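Local coordinates for hypothetical protein (PDB 2FZF) that is of unknown function but belongs to the rubrerythrin family of ferritin-like proteins, whose helical bundles commonly house a diiron centre, at residues Trp112-Glu117 / Thr153-Tyr158; Lys63-Leu68 / Arg141-Met146; Arg36-Ser41 / Gln94-Glu99. All blocks are in the same frame, centred on the assembly; numbering follows the deposited sequence.

Contact 1 (Trp112-Glu117 / Thr153-Tyr158)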
loop_
_atom_site.group_PDB
_atom_site.type_symbol
_atom_site.label_atom_id
_atom_site.label_comp_id
_atom_site.label_asym_id
_atom_site.label_seq_id
_atom_site.Cartn_x
_atom_site.Cartn_y
_atom_site.Cartn_z
ATOM N N TRP A 112 12.998 7.848 -5.281
ATOM C CA TRP A 112 13.625 6.731 -5.993
ATOM C C TRP A 112 13.034 5.392 -5.564
ATOM O O TRP A 112 12.955 4.455 -6.355
ATOM C CB TRP A 112 15.138 6.700 -5.740
ATOM C CG TRP A 112 15.917 7.565 -6.698
ATOM C CD1 TRP A 112 16.514 8.776 -6.434
ATOM C CD2 TRP A 112 16.083 7.337 -8.103
ATOM N NE1 TRP A 112 17.025 9.313 -7.591
ATOM C CE2 TRP A 112 16.776 8.451 -8.633
ATOM C CE3 TRP A 112 15.705 6.296 -8.975
ATOM C CZ2 TRP A 112 17.100 8.562 -9.990
ATOM C CZ3 TRP A 112 16.030 6.408 -10.332
ATOM C CH2 TRP A 112 16.720 7.531 -10.820
ATOM N N ALA A 113 12.631 5.301 -4.300
ATOM C CA ALA A 113 12.056 4.073 -3.782
ATOM C C ALA A 113 10.730 3.776 -4.449
ATOM O O ALA A 113 10.466 2.636 -4.838
ATOM C CB ALA A 113 11.884 4.166 -2.289
ATOM N N MET A 114 9.881 4.785 -4.589
ATOM C CA MET A 114 8.593 4.528 -5.217
ATOM C C MET A 114 8.804 4.250 -6.688
ATOM O O MET A 114 8.016 3.548 -7.314
ATOM C CB MET A 114 7.607 5.698 -5.008
ATOM C CG MET A 114 8.111 7.116 -5.299
ATOM S SD MET A 114 6.766 8.391 -5.214
ATOM C CE MET A 114 6.111 8.252 -6.877
ATOM N N LYS A 115 9.891 4.786 -7.231
ATOM C CA LYS A 115 10.216 4.574 -8.630
ATOM C C LYS A 115 10.569 3.106 -8.790
ATOM O O LYS A 115 10.082 2.421 -9.695
ATOM C CB LYS A 115 11.405 5.436 -9.022
ATOM C CG LYS A 115 11.684 5.450 -10.508
ATOM C CD LYS A 115 10.609 6.234 -11.242
ATOM C CE LYS A 115 10.753 6.104 -12.739
ATOM N NZ LYS A 115 9.511 6.563 -13.407
ATOM N N ALA A 116 11.426 2.629 -7.897
ATOM C CA ALA A 116 11.828 1.236 -7.919
ATOM C C ALA A 116 10.613 0.328 -7.688
ATOM O O ALA A 116 10.529 -0.744 -8.273
ATOM C CB ALA A 116 12.887 0.982 -6.870
ATOM N N GLU A 117 9.673 0.748 -6.844
ATOM C CA GLU A 117 8.501 -0.076 -6.591
ATOM C C GLU A 117 7.590 -0.040 -7.820
ATOM O O GLU A 117 6.866 -1.000 -8.122
ATOM C CB GLU A 117 7.744 0.411 -5.355
ATOM C CG GLU A 117 8.557 0.433 -4.056
ATOM C CD GLU A 117 8.911 -0.947 -3.532
ATOM O OE1 GLU A 117 9.879 -1.557 -4.028
ATOM O OE2 GLU A 117 8.216 -1.434 -2.622
ATOM N N THR A 153 1.877 3.705 -0.937
ATOM C CA THR A 153 2.219 4.078 0.427
ATOM C C THR A 153 3.401 5.044 0.357
ATOM O O THR A 153 3.394 6.088 1.003
ATOM C CB THR A 153 2.622 2.842 1.276
ATOM O OG1 THR A 153 1.558 1.888 1.263
ATOM C CG2 THR A 153 2.910 3.241 2.714
ATOM N N LEU A 154 4.406 4.708 -0.446
ATOM C CA LEU A 154 5.580 5.566 -0.562
ATOM C C LEU A 154 5.308 6.981 -1.094
ATOM O O LEU A 154 5.943 7.955 -0.662
ATOM C CB LEU A 154 6.639 4.888 -1.427
ATOM C CG LEU A 154 7.567 3.944 -0.670
ATOM C CD1 LEU A 154 8.432 3.198 -1.669
ATOM C CD2 LEU A 154 8.433 4.735 0.310
ATOM N N ARG A 155 4.373 7.087 -2.038
ATOM C CA ARG A 155 4.014 8.376 -2.634
ATOM C C ARG A 155 3.237 9.214 -1.605
ATOM O O ARG A 155 3.322 10.447 -1.598
ATOM C CB ARG A 155 3.159 8.165 -3.902
ATOM C CG ARG A 155 2.940 9.422 -4.764
ATOM C CD ARG A 155 1.604 9.367 -5.513
ATOM N NE ARG A 155 1.674 8.722 -6.816
ATOM C CZ ARG A 155 0.615 8.313 -7.516
ATOM N NH1 ARG A 155 0.788 7.737 -8.698
ATOM N NH2 ARG A 155 -0.613 8.447 -7.036
ATOM N N ALA A 156 2.473 8.551 -0.740
ATOM C CA ALA A 156 1.732 9.288 0.270
ATOM C C ALA A 156 2.792 9.986 1.119
ATOM O O ALA A 156 2.756 11.204 1.327
ATOM C CB ALA A 156 0.880 8.340 1.121
ATOM N N GLU A 157 3.758 9.208 1.586
ATOM C CA GLU A 157 4.831 9.782 2.375
ATOM C C GLU A 157 5.458 10.960 1.634
ATOM O O GLU A 157 5.518 12.075 2.150
ATOM C CB GLU A 157 5.881 8.723 2.689
ATOM C CG GLU A 157 5.400 7.735 3.727
ATOM C CD GLU A 157 4.757 8.423 4.912
ATOM O OE1 GLU A 157 5.297 9.454 5.376
ATOM O OE2 GLU A 157 3.712 7.930 5.380
ATOM N N TYR A 158 5.918 10.699 0.419
ATOM C CA TYR A 158 6.513 11.720 -0.432
ATOM C C TYR A 158 5.603 12.950 -0.539
ATOM O O TYR A 158 6.067 14.098 -0.538
ATOM C CB TYR A 158 6.730 11.128 -1.820
ATOM C CG TYR A 158 7.291 12.100 -2.813
ATOM C CD1 TYR A 158 8.584 12.597 -2.668
ATOM C CD2 TYR A 158 6.542 12.509 -3.912
ATOM C CE1 TYR A 158 9.114 13.469 -3.589
ATOM C CE2 TYR A 158 7.070 13.380 -4.837
ATOM C CZ TYR A 158 8.354 13.848 -4.671
ATOM O OH TYR A 158 8.910 14.652 -5.623
#

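Contact 2 (Lys63-Leu68 / Arg141-Met146)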
loop_
_atom_site.group_PDB
_atom_site.type_symbol
_atom_site.label_atom_id
_atom_site.label_comp_id
_atom_site.label_asym_id
_atom_site.label_seq_id
_atom_site.Cartn_x
_atom_site.Cartn_y
_atom_site.Cartn_z
ATOM N N LYS A 63 10.552 -8.712 3.059
ATOM C CA LYS A 63 11.622 -9.641 3.447
ATOM C C LYS A 63 11.336 -11.033 2.915
ATOM O O LYS A 63 12.247 -11.762 2.523
ATOM C CB LYS A 63 11.767 -9.707 4.973
ATOM C CG LYS A 63 12.452 -8.499 5.593
ATOM C CD LYS A 63 12.292 -8.463 7.117
ATOM C CE LYS A 63 12.763 -7.116 7.692
ATOM N NZ LYS A 63 12.243 -6.834 9.062
ATOM N N LYS A 64 10.057 -11.391 2.897
ATOM C CA LYS A 64 9.643 -12.695 2.425
ATOM C C LYS A 64 9.653 -12.827 0.906
ATOM O O LYS A 64 9.513 -13.932 0.390
ATOM C CB LYS A 64 8.243 -13.005 2.946
ATOM C CG LYS A 64 7.179 -12.091 2.374
ATOM C CD LYS A 64 5.788 -12.493 2.811
ATOM C CE LYS A 64 4.760 -11.978 1.812
ATOM N NZ LYS A 64 4.881 -10.502 1.547
ATOM N N HIS A 65 9.814 -11.717 0.190
ATOM C CA HIS A 65 9.819 -11.751 -1.275
ATOM C C HIS A 65 10.968 -12.595 -1.833
ATOM O O HIS A 65 10.791 -13.376 -2.769
ATOM C CB HIS A 65 9.931 -10.338 -1.856
ATOM C CG HIS A 65 8.691 -9.506 -1.717
ATOM N ND1 HIS A 65 7.554 -9.952 -1.075
ATOM C CD2 HIS A 65 8.414 -8.249 -2.137
ATOM C CE1 HIS A 65 6.634 -9.003 -1.104
ATOM N NE2 HIS A 65 7.131 -7.960 -1.743
ATOM N N GLU A 66 12.152 -12.423 -1.260
ATOM C CA GLU A 66 13.317 -13.150 -1.721
ATOM C C GLU A 66 13.125 -14.641 -1.593
ATOM O O GLU A 66 13.230 -15.377 -2.570
ATOM C CB GLU A 66 14.541 -12.747 -0.920
ATOM C CG GLU A 66 15.815 -13.191 -1.569
ATOM C CD GLU A 66 17.018 -12.972 -0.700
ATOM O OE1 GLU A 66 17.013 -12.016 0.114
ATOM O OE2 GLU A 66 17.981 -13.753 -0.850
ATOM N N ALA A 67 12.850 -15.089 -0.373
ATOM C CA ALA A 67 12.646 -16.507 -0.117
ATOM C C ALA A 67 11.518 -17.050 -0.994
ATOM O O ALA A 67 11.570 -18.201 -1.415
ATOM C CB ALA A 67 12.339 -16.737 1.362
ATOM N N LEU A 68 10.505 -16.228 -1.273
ATOM C CA LEU A 68 9.394 -16.670 -2.113
ATOM C C LEU A 68 9.839 -16.913 -3.550
ATOM O O LEU A 68 9.433 -17.887 -4.188
ATOM C CB LEU A 68 8.253 -15.642 -2.114
ATOM C CG LEU A 68 7.396 -15.506 -0.840
ATOM C CD1 LEU A 68 6.131 -14.727 -1.176
ATOM C CD2 LEU A 68 7.022 -16.883 -0.288
ATOM N N ARG A 141 1.259 -12.178 -9.466
ATOM C CA ARG A 141 0.173 -11.234 -9.228
ATOM C C ARG A 141 0.240 -10.732 -7.777
ATOM O O ARG A 141 0.136 -9.533 -7.519
ATOM C CB ARG A 141 -1.164 -11.940 -9.494
ATOM C CG ARG A 141 -2.393 -11.039 -9.522
ATOM C CD ARG A 141 -2.391 -10.129 -10.738
ATOM N NE ARG A 141 -3.617 -9.345 -10.863
ATOM C CZ ARG A 141 -4.000 -8.732 -11.982
ATOM N NH1 ARG A 141 -5.129 -8.039 -12.012
ATOM N NH2 ARG A 141 -3.263 -8.819 -13.081
ATOM N N TYR A 142 0.418 -11.656 -6.835
ATOM C CA TYR A 142 0.516 -11.310 -5.417
ATOM C C TYR A 142 1.692 -10.363 -5.173
ATOM O O TYR A 142 1.563 -9.370 -4.458
ATOM C CB TYR A 142 0.687 -12.588 -4.580
ATOM C CG TYR A 142 1.023 -12.348 -3.121
ATOM C CD1 TYR A 142 2.352 -12.248 -2.694
ATOM C CD2 TYR A 142 0.011 -12.179 -2.170
ATOM C CE1 TYR A 142 2.665 -11.982 -1.360
ATOM C CE2 TYR A 142 0.309 -11.911 -0.835
ATOM C CZ TYR A 142 1.637 -11.812 -0.435
ATOM O OH TYR A 142 1.934 -11.528 0.879
ATOM N N LEU A 143 2.834 -10.693 -5.776
ATOM C CA LEU A 143 4.040 -9.891 -5.654
ATOM C C LEU A 143 3.821 -8.494 -6.275
ATOM O O LEU A 143 4.160 -7.470 -5.662
ATOM C CB LEU A 143 5.222 -10.620 -6.319
ATOM C CG LEU A 143 5.796 -11.854 -5.601
ATOM C CD1 LEU A 143 6.715 -12.637 -6.533
ATOM C CD2 LEU A 143 6.547 -11.419 -4.358
ATOM N N ALA A 144 3.238 -8.458 -7.474
ATOM C CA ALA A 144 2.942 -7.204 -8.159
ATOM C C ALA A 144 1.987 -6.284 -7.367
ATOM O O ALA A 144 2.228 -5.076 -7.260
ATOM C CB ALA A 144 2.354 -7.488 -9.534
ATOM N N ASP A 145 0.906 -6.842 -6.819
ATOM C CA ASP A 145 -0.045 -6.036 -6.051
ATOM C C ASP A 145 0.555 -5.505 -4.754
ATOM O O ASP A 145 0.279 -4.369 -4.344
ATOM C CB ASP A 145 -1.329 -6.828 -5.778
ATOM C CG ASP A 145 -2.254 -6.870 -6.998
ATOM O OD1 ASP A 145 -1.987 -6.122 -7.973
ATOM O OD2 ASP A 145 -3.244 -7.635 -6.975
ATOM N N MET A 146 1.377 -6.335 -4.122
ATOM C CA MET A 146 2.085 -5.961 -2.912
ATOM C C MET A 146 3.023 -4.799 -3.261
ATOM O O MET A 146 3.123 -3.840 -2.514
ATOM C CB MET A 146 2.921 -7.142 -2.393
ATOM C CG MET A 146 2.162 -8.169 -1.553
ATOM S SD MET A 146 1.191 -7.398 -0.243
ATOM C CE MET A 146 2.466 -6.624 0.809
#

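Contact 3 (Arg36-Ser41 / Gln94-Glu99)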
loop_
_atom_site.group_PDB
_atom_site.type_symbol
_atom_site.label_atom_id
_atom_site.label_comp_id
_atom_site.label_asym_id
_atom_site.label_seq_id
_atom_site.Cartn_x
_atom_site.Cartn_y
_atom_site.Cartn_z
ATOM N N ARG A 36 15.591 -4.803 0.181
ATOM C CA ARG A 36 15.560 -5.085 1.604
ATOM C C ARG A 36 16.642 -4.353 2.350
ATOM O O ARG A 36 16.396 -3.758 3.395
ATOM C CB ARG A 36 15.757 -6.573 1.859
ATOM C CG ARG A 36 15.418 -6.981 3.278
ATOM C CD ARG A 36 16.142 -8.251 3.713
ATOM N NE ARG A 36 15.671 -8.737 5.018
ATOM C CZ ARG A 36 15.621 -8.006 6.131
ATOM N NH1 ARG A 36 15.182 -8.547 7.254
ATOM N NH2 ARG A 36 16.004 -6.737 6.128
ATOM N N GLU A 37 17.852 -4.400 1.819
ATOM C CA GLU A 37 18.957 -3.757 2.500
ATOM C C GLU A 37 18.953 -2.256 2.290
ATOM O O GLU A 37 19.626 -1.513 3.009
ATOM C CB GLU A 37 20.280 -4.382 2.053
ATOM C CG GLU A 37 20.633 -4.148 0.615
ATOM C CD GLU A 37 21.979 -4.755 0.238
ATOM O OE1 GLU A 37 22.617 -4.220 -0.705
ATOM O OE2 GLU A 37 22.391 -5.762 0.868
ATOM N N PHE A 38 18.167 -1.814 1.315
ATOM C CA PHE A 38 18.043 -0.395 1.027
ATOM C C PHE A 38 17.136 0.233 2.071
ATOM O O PHE A 38 17.449 1.282 2.641
ATOM C CB PHE A 38 17.464 -0.170 -0.372
ATOM C CG PHE A 38 16.941 1.214 -0.582
ATOM C CD1 PHE A 38 15.571 1.460 -0.582
ATOM C CD2 PHE A 38 17.806 2.280 -0.682
ATOM C CE1 PHE A 38 15.077 2.756 -0.669
ATOM C CE2 PHE A 38 17.319 3.576 -0.769
ATOM C CZ PHE A 38 15.950 3.812 -0.761
ATOM N N TYR A 39 16.006 -0.408 2.324
ATOM C CA TYR A 39 15.076 0.110 3.311
ATOM C C TYR A 39 15.658 -0.000 4.715
ATOM O O TYR A 39 15.466 0.885 5.554
ATOM C CB TYR A 39 13.755 -0.644 3.202
ATOM C CG TYR A 39 12.993 -0.312 1.939
ATOM C CD1 TYR A 39 12.510 -1.322 1.104
ATOM C CD2 TYR A 39 12.695 1.016 1.617
ATOM C CE1 TYR A 39 11.739 -1.020 -0.016
ATOM C CE2 TYR A 39 11.929 1.335 0.508
ATOM C CZ TYR A 39 11.450 0.320 -0.301
ATOM O OH TYR A 39 10.657 0.656 -1.373
ATOM N N LYS A 40 16.383 -1.083 4.964
ATOM C CA LYS A 40 16.997 -1.278 6.274
ATOM C C LYS A 40 17.886 -0.102 6.646
ATOM O O LYS A 40 17.939 0.285 7.806
ATOM C CB LYS A 40 17.827 -2.559 6.289
ATOM C CG LYS A 40 17.131 -3.732 6.947
ATOM C CD LYS A 40 16.885 -3.471 8.431
ATOM C CE LYS A 40 18.197 -3.250 9.196
ATOM N NZ LYS A 40 17.984 -3.004 10.666
ATOM N N SER A 41 18.575 0.463 5.659
ATOM C CA SER A 41 19.473 1.586 5.897
ATOM C C SER A 41 18.727 2.893 5.920
ATOM O O SER A 41 19.129 3.842 6.592
ATOM C CB SER A 41 20.524 1.663 4.804
ATOM O OG SER A 41 21.101 0.397 4.606
ATOM N N GLN A 94 20.854 1.302 -3.889
ATOM C CA GLN A 94 22.060 0.974 -3.136
ATOM C C GLN A 94 21.774 1.261 -1.665
ATOM O O GLN A 94 20.955 2.125 -1.350
ATOM C CB GLN A 94 23.243 1.819 -3.628
ATOM C CG GLN A 94 24.279 1.053 -4.463
ATOM C CD GLN A 94 23.667 0.267 -5.615
ATOM O OE1 GLN A 94 22.899 0.805 -6.415
ATOM N NE2 GLN A 94 24.019 -1.013 -5.710
ATOM N N PRO A 95 22.421 0.522 -0.742
ATOM C CA PRO A 95 22.192 0.749 0.692
ATOM C C PRO A 95 22.637 2.148 1.133
ATOM O O PRO A 95 23.695 2.631 0.727
ATOM C CB PRO A 95 22.984 -0.383 1.355
ATOM C CG PRO A 95 24.050 -0.701 0.345
ATOM C CD PRO A 95 23.343 -0.605 -0.965
ATOM N N VAL A 96 21.815 2.805 1.949
ATOM C CA VAL A 96 22.129 4.155 2.414
ATOM C C VAL A 96 23.069 4.111 3.606
ATOM O O VAL A 96 22.694 3.651 4.685
ATOM C CB VAL A 96 20.858 4.923 2.827
ATOM C CG1 VAL A 96 21.137 6.421 2.832
ATOM C CG2 VAL A 96 19.710 4.570 1.899
ATOM N N ALA A 97 24.291 4.594 3.408
ATOM C CA ALA A 97 25.285 4.592 4.474
ATOM C C ALA A 97 25.595 5.989 5.029
ATOM O O ALA A 97 26.017 6.118 6.178
ATOM C CB ALA A 97 26.563 3.918 3.986
ATOM N N ARG A 98 25.372 7.025 4.217
ATOM C CA ARG A 98 25.619 8.415 4.615
ATOM C C ARG A 98 24.575 8.965 5.589
ATOM O O ARG A 98 23.540 8.345 5.830
ATOM C CB ARG A 98 25.674 9.322 3.378
ATOM C CG ARG A 98 24.449 9.258 2.456
ATOM C CD ARG A 98 24.622 10.225 1.279
ATOM N NE ARG A 98 23.904 9.823 0.056
ATOM C CZ ARG A 98 22.696 10.252 -0.310
ATOM N NH1 ARG A 98 22.161 9.815 -1.443
ATOM N NH2 ARG A 98 22.026 11.120 0.440
ATOM N N GLU A 99 24.843 10.139 6.147
ATOM C CA GLU A 99 23.908 10.746 7.080
ATOM C C GLU A 99 23.021 11.753 6.349
ATOM O O GLU A 99 23.498 12.562 5.552
ATOM C CB GLU A 99 24.674 11.418 8.226
ATOM C CG GLU A 99 25.704 10.495 8.900
ATOM C CD GLU A 99 26.410 11.136 10.094
ATOM O OE1 GLU A 99 26.938 12.264 9.943
ATOM O OE2 GLU A 99 26.445 10.503 11.180
#

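Contact 1 (Trp112-Glu117 / Thr153-Tyr158)
Met114 lies across Arg155, its thioether running obliquely over the aliphatic part of the arginine. SD sits 3.8 Å from Arg155 CB, and beyond it CE reaches the edge of the guanidinium, close to its plane. The pose starts with CG placed between the backbone N and the carbonyl carbon (chi1 48°); a bend at chi3 then turns the methyl along Arg155. The same sulfur approaches Tyr158 slantwise, 4.9 Å from the ring centroid and 37° off the normal, an oblique Met-aromatic contact. On another side of the interface, Leu154 sends CD1 across to Ala113 CB at 3.6 Å; the same CD1 lies 3.7 Å from Glu117 CG, the leucine and glutamate side chains crossing at about a right angle. The backbones come nearest at Met114 and Leu154, whose CA atoms are 5.6 Å apart. The short axes are 9.1 Å apart and nearly antiparallel (160°), as expected of neighbouring helices in a ferritin-like bundle. An alanine here, lacking the thioether, would probably open a gap beside Arg155 and leave the Tyr158 ring without its sulfur neighbour. The polar end of Arg155 is engaged by Tyr151 OH and by Asp145 of the second subunit. With no hydrogen bond joining the two segments, their pairing rests on apolar shape and sulfur contacts, while the arginine's charge is spent on partners beyond them.

Contact 2 (Lys63-Leu68 / Arg141-Met146)
Apolar contact is carried by Leu143 and Leu68, each directed at a ring. Leu143 CD2 lies over one face of His65, 3.9 Å from the ring centroid and 18° off its normal, a CH-pi contact in which the methyl is displaced toward the rim. The two side chains slide past each other in opposite directions: CG of each is anti to its own carbonyl carbon (chi1 -72° in both), and the ends draw closer than the backbones do. Leu68 CD1 approaches the Tyr142 ring obliquely, 4.4 Å from CE1. Within its own helix, Met146 lays CG against one face of that ring. The segments belong to helices 63-76 and 134-164, antiparallel members of a ferritin-like helical bundle, and their short axes stand 11.8 Å apart at 158°. At that spacing the long side chains do the bridging, and His65, which also touches Glu32 of helix 21-44, lies buried among three helices. Lys64 and Tyr142, which bring polar groups to the interface, approach from opposite directions. Lys64 CE meets the tyrosine at its edge, in the ring plane, 3.8 Å from CE1, while NZ is hydrogen-bonded to Glu61 O, just before the segment. Tyr142 OH is hydrogen-bonded across the dimer interface to Lys54 NZ and Glu157 OE2 of the second subunit, which probably limits how far the hydroxyl can swing.

Contact 3 (Arg36-Ser41 / Gln94-Glu99)
Phe38 and Ser41 receive Pro95 and Val96 in a loop-on-helix contact: irregular chain from the connection between helices 63-76 and 103-129 lies against the flank of helix 21-44. The packing is mainly van der Waals, and no hydrogen bond crosses it. Phe38 offers its edge, with the carbonyl oxygen of Gln94 lying in the ring plane 3.2 Å from CD2, so that the partly positive rim of the ring faces the oxygen. The phenylalanine CG stands anti to its backbone nitrogen (chi1 163°), which swings the ring alongside the loop. Val96 comes at the same side chain on a slant, bringing CG2 to 3.7 Å from Phe38 CE2. In a ferritin-like bundle the second and third long helices run the same way, and a long connection must travel back along the bundle to join them. Here it is this connection that closes over Phe38, whose ring also touches Leu109 and Ala113 of helix 103-129 and Leu93 just ahead of the segment. At the next turn, Ser41 CB packs on Val96 CB at 3.8 Å. The serine hydroxyl turns back to its own helix: OG donates to Glu37 O at 2.9 Å, almost straight in line with the carbonyl (176°), a bond that satisfies OG inside the helix. Toward the surface, Glu37 and Pro95 lie side by side pointing the same way, with Glu37 OE1 3.7 Å from Pro95 CD. Farther along the loop, Ala97 O takes a hydrogen bond from Lys45 NZ, just beyond the end of helix 21-44.

How the contacts relate
From the N terminus, helix 21-44 supplies the first half of contact 3, and helix 63-76 then opens contact 2. The connection that follows returns at 94-99 and closes contact 3 after 52 intervening residues. Contact 1 opens next, on helix 103-129. Helix 134-164 completes both remaining loops, contact 2 first, at 141-146, and contact 1 later, at 153-158. Contact 2 therefore crosses each of the others, whereas contacts 3 and 1 stand in series. In space contacts 1 and 3 meet through Tyr39, whose OH lies against Leu154 and Glu117, and through Phe38 on Ala113. Together they join four helices and their connection, and contacts 1 and 2 both reach the second subunit.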